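Local coordinates for beta chain (PDB 6IYH), which is the beta subunit of a sturgeon haemoglobin, which holds a haem group and probably carries oxygen in the blood as part of a four-chain assembly, at residues 112-115 and 120-123. Residues are numbered along the deposited sequence; the frame is centred on the assembly and turned at random.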
loop_
_atom_site.group_PDB
_atom_site.type_symbol
_atom_site.label_atom_id
_atom_site.label_comp_id
_atom_site.label_asym_id
_atom_site.label_seq_id
_atom_site.Cartn_x
_atom_site.Cartn_y
_atom_site.Cartn_z
ATOM N N VAL B 112 17.860 -6.953 -7.481
ATOM C CA VAL B 112 19.153 -6.811 -8.102
ATOM C C VAL B 112 20.284 -7.465 -7.216
ATOM O O VAL B 112 21.216 -8.061 -7.793
ATOM C CB VAL B 112 19.446 -5.355 -8.435
ATOM C CG1 VAL B 112 20.907 -5.175 -8.877
ATOM C CG2 VAL B 112 18.574 -4.905 -9.544
ATOM N N LEU B 113 20.234 -7.272 -5.906
ATOM C CA LEU B 113 21.267 -7.859 -5.051
ATOM C C LEU B 113 21.157 -9.382 -5.170
ATOM O O LEU B 113 22.156 -10.041 -5.285
ATOM C CB LEU B 113 21.119 -7.477 -3.594
ATOM C CG LEU B 113 21.351 -5.997 -3.325
ATOM C CD1 LEU B 113 21.074 -5.677 -1.893
ATOM C CD2 LEU B 113 22.740 -5.536 -3.720
ATOM N N ALA B 114 19.942 -9.934 -5.117
ATOM C CA ALA B 114 19.750 -11.422 -5.368
ATOM C C ALA B 114 20.362 -11.881 -6.676
ATOM O O ALA B 114 21.110 -12.893 -6.752
ATOM C CB ALA B 114 18.273 -11.760 -5.313
ATOM N N ALA B 115 20.061 -11.167 -7.762
ATOM C CA ALA B 115 20.587 -11.512 -9.103
ATOM C C ALA B 115 22.132 -11.432 -9.131
ATOM O O ALA B 115 22.786 -12.304 -9.775
ATOM C CB ALA B 115 19.955 -10.626 -10.171
ATOM N N ALA B 120 24.974 -16.525 -2.331
ATOM C CA ALA B 120 25.503 -15.700 -1.251
ATOM C C ALA B 120 24.502 -14.759 -0.563
ATOM O O ALA B 120 24.750 -14.201 0.563
ATOM C CB ALA B 120 26.657 -14.877 -1.750
ATOM N N TYR B 121 23.410 -14.475 -1.282
ATOM C CA TYR B 121 22.320 -13.633 -0.716
ATOM C C TYR B 121 21.415 -14.572 0.006
ATOM O O TYR B 121 20.359 -14.956 -0.427
ATOM C CB TYR B 121 21.622 -12.892 -1.857
ATOM C CG TYR B 121 20.754 -11.722 -1.436
ATOM C CD1 TYR B 121 21.282 -10.633 -0.820
ATOM C CD2 TYR B 121 19.421 -11.685 -1.810
ATOM C CE1 TYR B 121 20.519 -9.510 -0.504
ATOM C CE2 TYR B 121 18.641 -10.591 -1.530
ATOM C CZ TYR B 121 19.189 -9.483 -0.896
ATOM O OH TYR B 121 18.422 -8.380 -0.612
ATOM N N THR B 122 21.949 -15.112 1.109
ATOM C CA THR B 122 21.234 -16.099 1.876
ATOM C C THR B 122 19.981 -15.513 2.534
ATOM O O THR B 122 19.852 -14.302 2.652
ATOM C CB THR B 122 22.147 -16.628 3.025
ATOM O OG1 THR B 122 22.600 -15.546 3.810
ATOM C CG2 THR B 122 23.277 -17.384 2.460
ATOM N N PRO B 123 19.098 -16.362 3.059
ATOM C CA PRO B 123 17.926 -15.733 3.718
ATOM C C PRO B 123 18.233 -14.718 4.837
ATOM O O PRO B 123 17.590 -13.670 4.922
ATOM C CB PRO B 123 17.132 -16.946 4.203
ATOM C CG PRO B 123 17.489 -18.004 3.213
ATOM C CD PRO B 123 18.944 -17.829 3.040
#
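Tyr-121 lays one face of its phenol ring against the helical turn at Leu-113 and Ala-114. The CB of Leu-113 stands 4.1 Å from the ring centroid, 27° off the ring normal, which meets the geometry of a CH-pi contact; its nearest ring atom is CE1 of Tyr-121, at 3.7 Å. Across the ring, CD2 of Tyr-121 lies 3.6 Å from CA of Ala-114 and 3.7 Å from its CB; the short side chain of Ala-114 is consistent with this close approach of the ring to the helix backbone. The amide N of Ala-114 lies over that same face, 3.7 Å above the ring plane and displaced toward the rim. Further out, CD1 of Leu-113 reaches the phenol oxygen OH of Tyr-121 at 4.0 Å.

With CG of Tyr-121 anti to the backbone N (chi1 -164°), the ring is carried back toward the preceding helix from an inverse gamma turn centred on this residue. Its hydroxyl is hydrogen-bonded to OG of Ser-110, one turn earlier on that helix, which fixes the far end of the ring. A leucine in its place would probably leave Ser-110 without this partner and uncover part of the helix surface at Leu-113 and Ala-114.

Beyond the turn, Thr-122 takes the N-cap position of helix 123-142. The contact thus packs the linker of the globin G-H corner back on the end of helix 100-117, while Leu-113 and Tyr-121 both also touch Trp-129 of helix 123-142 and Leu-13 of helix 4-14.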